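PDB 6AOK: Ceg4 from Legionella pneumophila subsp. pneumophila, which is a HAD-like phosphotyrosine phosphatase effector that attenuates the activation of eukaryotic MAPK pathways, represented here by its magnesium-bound phosphatase domain. Local coordinates for residues 34-42 against 63-71; 161-169 against 194-204. One frame throughout, in Å; residues are numbered along the deposited sequence. Where two conformers were deposited one is given.

The two contacts belong to different parts of the HAD-like phosphatase domain. Contact 2 lies in the core. It sets strand 161-165 of the parallel sheet, and the loop after it, against the segment leading into helix 201-211. Asp167 in that loop binds the magnesium ion together with Asp18 and Asp20. Contact 1 joins two helices outside the sheet, in the insertion between strands 13-17 and 106-111. The centres of the contacts are 26 Å apart, and their nearest atoms about 14 Å. Contact 1 still comes fairly close to the metal site, since the side chains of Phe67 and Asp20 are about 9 Å apart.

Contact 1. Residues 34-42 against 63-71; sequences TEFYQSLLQ and AQALFEAKY
Phe36 meets Phe67 and Lys70 where two nearly antiparallel helices pack in the insertion after strand 13-17, consistent with the position of a C1 cap in HAD phosphatases. The axes of 35-39 and 63-71 run at 156° and come within 10.8 Å. The Phe36 side chain extends toward helix 63-71, with CG anti to the backbone N (chi1 175°). Its edge points at the face of Phe67 in a T-shaped stack, with planes at 88°. Phe36 CZ sits over the centre of the Phe67 ring, and the centroids are 4.9 Å apart. The aliphatic part of Lys70 covers one face of Phe36. Lys70 CD lies 3.6 Å from the Phe36 centroid, a CH-pi contact. The amine of Lys70 goes on to a salt bridge with Asp84. Next, Ser39 turns its hydroxyl back to its own helix, where Ser39 OG donates to Phe36 O at 2.6 Å. Ser39 O touches Leu66 CD1 at 3.5 Å and also accepts from Lys58 NZ. Leu40 ends the contact and splits its two methyls. Leu40 CD1 reaches Phe67 CE1 at 4.0 Å. Leu40 CD2 slides past Leu66 in the opposite direction and meets Leu66 CD1 at 3.7 Å.

Contact 2. Residues 161-169 against 194-204; sequences RVYILDDSP and KNPGEFEWSQY. With MG (magnesium ion), chain B.
Leu165 packs tightly against three aromatic residues of 194-204. Leu165 CD2 does most of the touching, at 3.5 Å from Tyr204 CE2 and 3.9 Å from Phe199 CD2, with Trp201 CH2 a little farther. Glu200 N donates to Tyr204 OH at 3.0 Å, which holds that ring from its own segment. Trp201 NE1 is hydrogen-bonded to Thr22 O, two residues on from the metal ligand Asp20. Phe199 turns its ring edge to the backbone of 166-167, with Phe199 CZ 3.6 Å from Asp166 C. Lys194 CB covers one face of that ring. This is the C-terminal end of a strand in a HAD-like parallel sheet, where the acidic loop meets magnesium. Asp167 CG lies between the backbone N and the carbonyl carbon (chi1 63°), and this brings Asp167 OD1 to the ion at 2.1 Å. Asp18 and Asp20 O complete the protein ligands. Asp166 OD1 accepts from Ser168 N in an Asx turn and from a metal-bound water; its OD2 pairs with Lys144. The backbone stays close here: Asp167 CA is 3.1 Å from Lys194 O, a CA-H...O contact to a buried oxygen. The watery side of Asp167 is looser. Pro196 CG only brushes Asp167 OD2, at 3.7 Å, and a water links Asp167 O to Asn195 OD1. A type II turn from Asn195 to Glu198 follows, with Gly197 and Glu198 exposed.

Contact 1. Residues 34-42 against 63-71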
loop_
_atom_site.group_PDB
_atom_site.type_symbol
_atom_site.label_atom_id
_atom_site.label_comp_id
_atom_site.label_asym_id
_atom_site.label_seq_id
_atom_site.Cartn_x
_atom_site.Cartn_y
_atom_site.Cartn_z
ATOM N N THR A 34 -6.695 -10.620 14.859
ATOM C CA THR A 34 -8.107 -10.964 14.790
ATOM C C THR A 34 -8.282 -12.410 14.341
ATOM O O THR A 34 -7.413 -12.983 13.667
ATOM C CB THR A 34 -8.845 -10.044 13.803
ATOM O OG1 THR A 34 -8.293 -10.221 12.478
ATOM C CG2 THR A 34 -8.719 -8.612 14.222
ATOM N N GLU A 35 -9.469 -12.978 14.637
ATOM C CA GLU A 35 -9.735 -14.322 14.122
ATOM C C GLU A 35 -9.634 -14.333 12.607
ATOM O O GLU A 35 -9.088 -15.276 12.032
ATOM C CB GLU A 35 -11.104 -14.852 14.536
ATOM C CG GLU A 35 -11.281 -15.077 16.008
ATOM C CD GLU A 35 -10.368 -16.168 16.555
ATOM O OE1 GLU A 35 -10.029 -17.124 15.842
ATOM O OE2 GLU A 35 -9.976 -16.042 17.717
ATOM N N PHE A 36 -10.126 -13.279 11.941
ATOM C CA PHE A 36 -10.133 -13.295 10.484
ATOM C C PHE A 36 -8.729 -13.382 9.913
ATOM O O PHE A 36 -8.444 -14.253 9.104
ATOM C CB PHE A 36 -10.854 -12.078 9.901
ATOM C CG PHE A 36 -10.757 -12.044 8.400
ATOM C CD1 PHE A 36 -11.309 -13.079 7.637
ATOM C CD2 PHE A 36 -10.048 -11.045 7.764
ATOM C CE1 PHE A 36 -11.197 -13.068 6.239
ATOM C CE2 PHE A 36 -9.924 -11.014 6.346
ATOM C CZ PHE A 36 -10.503 -12.023 5.596
ATOM N N TYR A 37 -7.823 -12.513 10.344
ATOM C CA TYR A 37 -6.456 -12.600 9.841
ATOM C C TYR A 37 -5.822 -13.949 10.187
ATOM O O TYR A 37 -5.129 -14.573 9.359
ATOM C CB TYR A 37 -5.637 -11.471 10.439
ATOM C CG TYR A 37 -4.257 -11.320 9.858
ATOM C CD1 TYR A 37 -3.194 -12.115 10.302
ATOM C CD2 TYR A 37 -4.023 -10.380 8.867
ATOM C CE1 TYR A 37 -1.919 -11.958 9.743
ATOM C CE2 TYR A 37 -2.764 -10.202 8.317
ATOM C CZ TYR A 37 -1.727 -10.988 8.746
ATOM O OH TYR A 37 -0.483 -10.828 8.178
ATOM N N GLN A 38 -6.013 -14.394 11.416
ATOM C CA GLN A 38 -5.394 -15.652 11.841
ATOM C C GLN A 38 -5.938 -16.825 11.047
ATOM O O GLN A 38 -5.221 -17.818 10.825
ATOM C CB GLN A 38 -5.626 -15.863 13.348
ATOM C CG GLN A 38 -4.811 -14.810 14.174
ATOM C CD GLN A 38 -3.342 -15.173 14.256
ATOM O OE1 GLN A 38 -2.968 -16.347 14.377
ATOM N NE2 GLN A 38 -2.523 -14.190 14.280
ATOM N N SER A 39 -7.203 -16.747 10.615
ATOM C CA SER A 39 -7.790 -17.815 9.791
ATOM C C SER A 39 -7.119 -17.946 8.433
ATOM O O SER A 39 -7.292 -18.981 7.754
ATOM C CB SER A 39 -9.306 -17.575 9.602
ATOM O OG SER A 39 -9.565 -16.542 8.605
ATOM N N LEU A 40 -6.370 -16.927 8.001
ATOM C CA LEU A 40 -5.670 -17.028 6.725
ATOM C C LEU A 40 -4.341 -17.763 6.845
ATOM O O LEU A 40 -3.673 -17.966 5.824
ATOM C CB LEU A 40 -5.391 -15.634 6.141
ATOM C CG LEU A 40 -6.611 -14.710 5.989
ATOM C CD1 LEU A 40 -6.183 -13.306 5.640
ATOM C CD2 LEU A 40 -7.489 -15.257 4.853
ATOM N N LEU A 41 -3.908 -18.122 8.049
ATOM C CA LEU A 41 -2.625 -18.807 8.211
ATOM C C LEU A 41 -2.828 -20.319 8.195
ATOM O O LEU A 41 -3.787 -20.827 8.759
ATOM C CB LEU A 41 -1.941 -18.371 9.517
ATOM C CG LEU A 41 -1.823 -16.828 9.676
ATOM C CD1 LEU A 41 -1.226 -16.479 11.088
ATOM C CD2 LEU A 41 -0.925 -16.257 8.585
ATOM N N GLN A 42 -1.901 -21.037 7.563
ATOM C CA GLN A 42 -1.898 -22.488 7.668
ATOM C C GLN A 42 -1.841 -22.901 9.137
ATOM O O GLN A 42 -1.163 -22.260 9.942
ATOM C CB GLN A 42 -0.688 -23.053 6.908
ATOM C CG GLN A 42 -0.780 -22.784 5.395
ATOM C CD GLN A 42 0.453 -23.301 4.682
ATOM O OE1 GLN A 42 0.987 -24.350 5.051
ATOM N NE2 GLN A 42 0.933 -22.555 3.694
ATOM N N ALA A 63 -7.242 -17.943 0.506
ATOM C CA ALA A 63 -7.453 -16.642 1.140
ATOM C C ALA A 63 -8.606 -15.905 0.468
ATOM O O ALA A 63 -9.441 -15.270 1.134
ATOM C CB ALA A 63 -6.173 -15.792 1.070
ATOM N N GLN A 64 -8.674 -15.997 -0.857
ATOM C CA GLN A 64 -9.791 -15.385 -1.573
ATOM C C GLN A 64 -11.129 -15.955 -1.093
ATOM O O GLN A 64 -12.102 -15.213 -0.877
ATOM C CB GLN A 64 -9.580 -15.613 -3.076
ATOM C CG GLN A 64 -10.732 -15.137 -3.925
ATOM C CD GLN A 64 -10.738 -13.621 -4.132
ATOM O OE1 GLN A 64 -9.735 -12.898 -3.812
ATOM N NE2 GLN A 64 -11.875 -13.117 -4.640
ATOM N N ALA A 65 -11.201 -17.280 -0.938
ATOM C CA ALA A 65 -12.431 -17.919 -0.474
ATOM C C ALA A 65 -12.834 -17.423 0.908
ATOM O O ALA A 65 -14.025 -17.213 1.184
ATOM C CB ALA A 65 -12.253 -19.437 -0.443
ATOM N N LEU A 66 -11.853 -17.240 1.789
ATOM C CA LEU A 66 -12.128 -16.716 3.131
ATOM C C LEU A 66 -12.582 -15.249 3.101
ATOM O O LEU A 66 -13.483 -14.852 3.865
ATOM C CB LEU A 66 -10.876 -16.887 3.993
ATOM C CG LEU A 66 -10.601 -18.368 4.326
ATOM C CD1 LEU A 66 -9.158 -18.577 4.865
ATOM C CD2 LEU A 66 -11.581 -18.875 5.379
ATOM N N PHE A 67 -11.966 -14.421 2.250
ATOM C CA PHE A 67 -12.457 -13.060 2.092
ATOM C C PHE A 67 -13.886 -13.061 1.575
ATOM O O PHE A 67 -14.748 -12.323 2.077
ATOM C CB PHE A 67 -11.573 -12.270 1.134
ATOM C CG PHE A 67 -10.410 -11.602 1.793
ATOM C CD1 PHE A 67 -9.197 -12.272 1.957
ATOM C CD2 PHE A 67 -10.517 -10.302 2.211
ATOM C CE1 PHE A 67 -8.121 -11.659 2.547
ATOM C CE2 PHE A 67 -9.444 -9.669 2.826
ATOM C CZ PHE A 67 -8.248 -10.350 3.001
ATOM N N GLU A 68 -14.161 -13.879 0.559
ATOM C CA GLU A 68 -15.530 -13.925 0.044
ATOM C C GLU A 68 -16.511 -14.490 1.081
ATOM O O GLU A 68 -17.688 -14.116 1.093
ATOM C CB GLU A 68 -15.584 -14.747 -1.260
ATOM C CG GLU A 68 -14.882 -14.070 -2.433
ATOM C CD GLU A 68 -14.909 -14.897 -3.713
ATOM O OE1 GLU A 68 -15.401 -16.042 -3.658
ATOM O OE2 GLU A 68 -14.432 -14.404 -4.763
ATOM N N ALA A 69 -16.086 -15.434 1.901
ATOM C CA ALA A 69 -16.980 -15.957 2.946
ATOM C C ALA A 69 -17.331 -14.869 3.960
ATOM O O ALA A 69 -18.472 -14.787 4.444
ATOM C CB ALA A 69 -16.332 -17.131 3.682
ATOM N N LYS A 70 -16.373 -14.002 4.249
ATOM C CA LYS A 70 -16.567 -12.948 5.232
ATOM C C LYS A 70 -17.372 -11.790 4.658
ATOM O O LYS A 70 -18.314 -11.316 5.303
ATOM C CB LYS A 70 -15.211 -12.464 5.749
ATOM C CG LYS A 70 -15.376 -11.434 6.862
ATOM C CD LYS A 70 -14.079 -11.142 7.505
ATOM C CE LYS A 70 -14.182 -10.036 8.589
ATOM N NZ LYS A 70 -15.160 -10.329 9.682
ATOM N N TYR A 71 -17.043 -11.340 3.450
ATOM C CA TYR A 71 -17.569 -10.092 2.902
ATOM C C TYR A 71 -18.486 -10.286 1.709
ATOM O O TYR A 71 -19.053 -9.299 1.219
ATOM C CB TYR A 71 -16.420 -9.160 2.485
ATOM C CG TYR A 71 -15.512 -8.708 3.609
ATOM C CD1 TYR A 71 -14.185 -9.123 3.678
ATOM C CD2 TYR A 71 -15.974 -7.840 4.589
ATOM C CE1 TYR A 71 -13.389 -8.721 4.665
ATOM C CE2 TYR A 71 -15.157 -7.428 5.610
ATOM C CZ TYR A 71 -13.862 -7.866 5.641
ATOM O OH TYR A 71 -13.009 -7.468 6.649
#

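Contact 2. Residues 161-169 against 194-204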
loop_
_atom_site.group_PDB
_atom_site.type_symbol
_atom_site.label_atom_id
_atom_site.label_comp_id
_atom_site.label_asym_id
_atom_site.label_seq_id
_atom_site.Cartn_x
_atom_site.Cartn_y
_atom_site.Cartn_z
ATOM N N ARG A 161 8.136 14.116 -7.528
ATOM C CA ARG A 161 7.302 14.152 -6.338
ATOM C C ARG A 161 7.437 12.839 -5.591
ATOM O O ARG A 161 7.403 11.773 -6.211
ATOM C CB ARG A 161 5.843 14.388 -6.720
ATOM C CG ARG A 161 4.957 14.729 -5.556
ATOM C CD ARG A 161 4.054 15.923 -5.903
ATOM N NE ARG A 161 4.652 16.919 -6.791
ATOM C CZ ARG A 161 5.680 17.694 -6.470
ATOM N NH1 ARG A 161 6.262 17.547 -5.291
ATOM N NH2 ARG A 161 6.144 18.585 -7.337
ATOM N N VAL A 162 7.583 12.917 -4.268
ATOM C CA VAL A 162 7.608 11.732 -3.416
ATOM C C VAL A 162 6.463 11.870 -2.441
ATOM O O VAL A 162 6.408 12.862 -1.703
ATOM C CB VAL A 162 8.945 11.584 -2.659
ATOM C CG1 VAL A 162 8.910 10.320 -1.766
ATOM C CG2 VAL A 162 10.173 11.616 -3.663
ATOM N N TYR A 163 5.547 10.881 -2.433
ATOM C CA TYR A 163 4.453 10.799 -1.453
ATOM C C TYR A 163 4.873 9.932 -0.273
ATOM O O TYR A 163 5.491 8.873 -0.463
ATOM C CB TYR A 163 3.206 10.175 -2.063
ATOM C CG TYR A 163 2.413 11.200 -2.818
ATOM C CD1 TYR A 163 2.826 11.625 -4.058
ATOM C CD2 TYR A 163 1.267 11.739 -2.288
ATOM C CE1 TYR A 163 2.107 12.559 -4.746
ATOM C CE2 TYR A 163 0.554 12.676 -2.958
ATOM C CZ TYR A 163 0.973 13.091 -4.208
ATOM O OH TYR A 163 0.262 14.072 -4.915
ATOM N N ILE A 164 4.535 10.385 0.940
ATOM C CA ILE A 164 4.756 9.622 2.170
ATOM C C ILE A 164 3.457 9.610 2.952
ATOM O O ILE A 164 2.952 10.675 3.312
ATOM C CB ILE A 164 5.863 10.215 3.040
ATOM C CG1 ILE A 164 7.112 10.461 2.182
ATOM C CG2 ILE A 164 6.148 9.259 4.210
ATOM C CD1 ILE A 164 8.146 11.446 2.835
ATOM N N LEU A 165 2.914 8.409 3.202
ATOM C CA LEU A 165 1.621 8.278 3.870
ATOM C C LEU A 165 1.775 7.287 4.991
ATOM O O LEU A 165 2.224 6.156 4.751
ATOM C CB LEU A 165 0.533 7.790 2.909
ATOM C CG LEU A 165 0.379 8.761 1.749
ATOM C CD1 LEU A 165 1.007 8.129 0.529
ATOM C CD2 LEU A 165 -1.073 9.150 1.489
ATOM N N ASP A 166 1.414 7.687 6.208
ATOM C CA ASP A 166 1.468 6.720 7.316
ATOM C C ASP A 166 0.595 7.215 8.461
ATOM O O ASP A 166 0.609 8.406 8.794
ATOM C CB ASP A 166 2.916 6.497 7.800
ATOM C CG ASP A 166 3.123 5.141 8.456
ATOM O OD1 ASP A 166 2.302 4.778 9.328
ATOM O OD2 ASP A 166 4.129 4.430 8.121
ATOM N N ASP A 167 -0.163 6.299 9.070
ATOM C CA ASP A 167 -0.924 6.722 10.235
ATOM C C ASP A 167 -0.117 6.697 11.527
ATOM O O ASP A 167 -0.584 7.244 12.523
ATOM C CB ASP A 167 -2.214 5.867 10.419
ATOM C CG ASP A 167 -1.910 4.375 10.691
ATOM O OD1 ASP A 167 -1.176 3.738 9.891
ATOM O OD2 ASP A 167 -2.368 3.815 11.721
ATOM N N SER A 168 1.040 6.074 11.549
ATOM C CA SER A 168 1.859 6.056 12.743
ATOM C C SER A 168 2.851 7.218 12.715
ATOM O O SER A 168 3.693 7.264 11.826
ATOM C CB SER A 168 2.620 4.730 12.825
ATOM O OG SER A 168 3.806 4.888 13.584
ATOM N N PRO A 169 2.834 8.130 13.678
ATOM C CA PRO A 169 3.818 9.249 13.634
ATOM C C PRO A 169 5.279 8.811 13.622
ATOM O O PRO A 169 6.103 9.408 12.913
ATOM C CB PRO A 169 3.491 10.033 14.912
ATOM C CG PRO A 169 2.074 9.706 15.197
ATOM C CD PRO A 169 1.863 8.267 14.763
ATOM N N LYS A 194 -2.022 10.923 8.858
ATOM C CA LYS A 194 -3.426 11.037 9.211
ATOM C C LYS A 194 -3.807 9.843 10.082
ATOM O O LYS A 194 -3.149 8.801 10.055
ATOM C CB LYS A 194 -4.322 11.094 7.952
ATOM C CG LYS A 194 -3.930 12.140 6.944
ATOM C CD LYS A 194 -3.982 13.479 7.582
ATOM C CE LYS A 194 -3.962 14.575 6.546
ATOM N NZ LYS A 194 -4.110 15.921 7.203
ATOM N N ASN A 195 -4.883 9.989 10.845
ATOM C CA ASN A 195 -5.478 8.845 11.524
ATOM C C ASN A 195 -6.220 7.942 10.514
ATOM O O ASN A 195 -6.576 8.388 9.420
ATOM C CB ASN A 195 -6.428 9.342 12.627
ATOM C CG ASN A 195 -5.694 10.158 13.678
ATOM O OD1 ASN A 195 -4.552 9.856 14.040
ATOM N ND2 ASN A 195 -6.322 11.220 14.138
ATOM N N PRO A 196 -6.424 6.659 10.847
ATOM C CA PRO A 196 -7.117 5.745 9.921
ATOM C C PRO A 196 -8.458 6.302 9.499
ATOM O O PRO A 196 -9.155 6.935 10.292
ATOM C CB PRO A 196 -7.275 4.459 10.736
ATOM C CG PRO A 196 -6.044 4.470 11.665
ATOM C CD PRO A 196 -5.829 5.951 12.004
ATOM N N GLY A 197 -8.793 6.105 8.216
ATOM C CA GLY A 197 -10.011 6.659 7.658
ATOM C C GLY A 197 -9.941 8.120 7.269
ATOM O O GLY A 197 -10.889 8.621 6.660
ATOM N N GLU A 198 -8.837 8.818 7.559
ATOM C CA GLU A 198 -8.783 10.256 7.337
ATOM C C GLU A 198 -7.832 10.659 6.215
ATOM O O GLU A 198 -7.599 11.861 6.012
ATOM C CB GLU A 198 -8.419 10.968 8.641
ATOM C CG GLU A 198 -9.513 10.849 9.683
ATOM C CD GLU A 198 -9.140 11.411 11.055
ATOM O OE1 GLU A 198 -8.264 12.298 11.125
ATOM O OE2 GLU A 198 -9.732 10.948 12.072
ATOM N N PHE A 199 -7.288 9.700 5.475
ATOM C CA PHE A 199 -6.513 10.023 4.281
ATOM C C PHE A 199 -7.463 10.335 3.114
ATOM O O PHE A 199 -8.392 9.561 2.845
ATOM C CB PHE A 199 -5.606 8.863 3.923
ATOM C CG PHE A 199 -4.497 8.641 4.899
ATOM C CD1 PHE A 199 -4.691 7.812 6.021
ATOM C CD2 PHE A 199 -3.287 9.269 4.734
ATOM C CE1 PHE A 199 -3.636 7.591 6.949
ATOM C CE2 PHE A 199 -2.250 9.051 5.680
ATOM C CZ PHE A 199 -2.442 8.200 6.758
ATOM N N GLU A 200 -7.203 11.439 2.406
ATOM C CA GLU A 200 -8.064 11.926 1.324
ATOM C C GLU A 200 -7.589 11.324 -0.006
ATOM O O GLU A 200 -7.057 11.998 -0.896
ATOM C CB GLU A 200 -8.042 13.449 1.280
ATOM C CG GLU A 200 -8.600 14.109 2.529
ATOM C CD GLU A 200 -8.657 15.651 2.455
ATOM O OE1 GLU A 200 -8.835 16.210 1.336
ATOM O OE2 GLU A 200 -8.571 16.294 3.531
ATOM N N TRP A 201 -7.776 10.014 -0.126
ATOM C CA TRP A 201 -7.298 9.316 -1.310
ATOM C C TRP A 201 -7.832 9.935 -2.592
ATOM O O TRP A 201 -7.151 9.904 -3.625
ATOM C CB TRP A 201 -7.696 7.842 -1.226
ATOM C CG TRP A 201 -6.899 7.111 -0.184
ATOM C CD1 TRP A 201 -7.352 6.668 1.025
ATOM C CD2 TRP A 201 -5.506 6.750 -0.248
ATOM N NE1 TRP A 201 -6.341 6.053 1.705
ATOM C CE2 TRP A 201 -5.198 6.090 0.951
ATOM C CE3 TRP A 201 -4.499 6.904 -1.221
ATOM C CZ2 TRP A 201 -3.924 5.566 1.221
ATOM C CZ3 TRP A 201 -3.214 6.398 -0.942
ATOM C CH2 TRP A 201 -2.951 5.728 0.279
ATOM N N SER A 202 -9.048 10.502 -2.572
ATOM C CA SER A 202 -9.527 11.042 -3.839
ATOM C C SER A 202 -8.789 12.331 -4.199
ATOM O O SER A 202 -8.606 12.643 -5.396
ATOM C CB SER A 202 -11.034 11.268 -3.804
ATOM O OG SER A 202 -11.333 12.299 -2.892
ATOM N N GLN A 203 -8.336 13.074 -3.191
ATOM C CA GLN A 203 -7.512 14.244 -3.473
ATOM C C GLN A 203 -6.135 13.844 -4.001
ATOM O O GLN A 203 -5.608 14.495 -4.914
ATOM C CB GLN A 203 -7.364 15.100 -2.223
ATOM C CG GLN A 203 -6.520 16.353 -2.451
ATOM C CD GLN A 203 -7.189 17.356 -3.419
ATOM O OE1 GLN A 203 -6.618 17.729 -4.459
ATOM N NE2 GLN A 203 -8.403 17.779 -3.079
ATOM N N TYR A 204 -5.528 12.792 -3.431
ATOM C CA TYR A 204 -4.198 12.377 -3.895
ATOM C C TYR A 204 -4.276 11.867 -5.323
ATOM O O TYR A 204 -3.377 12.127 -6.118
ATOM C CB TYR A 204 -3.577 11.298 -3.000
ATOM C CG TYR A 204 -3.738 11.562 -1.515
ATOM C CD1 TYR A 204 -3.775 12.848 -1.016
ATOM C CD2 TYR A 204 -3.877 10.522 -0.629
ATOM C CE1 TYR A 204 -3.973 13.083 0.341
ATOM C CE2 TYR A 204 -4.045 10.746 0.717
ATOM C CZ TYR A 204 -4.115 11.999 1.198
ATOM O OH TYR A 204 -4.326 12.205 2.548
HETATM MG MG MG B . -0.457 1.770 9.772
HETATM O O HOH W 1 1.343 2.578 10.503
HETATM O O HOH W 2 -2.715 7.118 14.144
HETATM O O HOH W 3 -1.320 1.560 11.689
HETATM O O HOH W 4 0.536 -0.006 9.978
#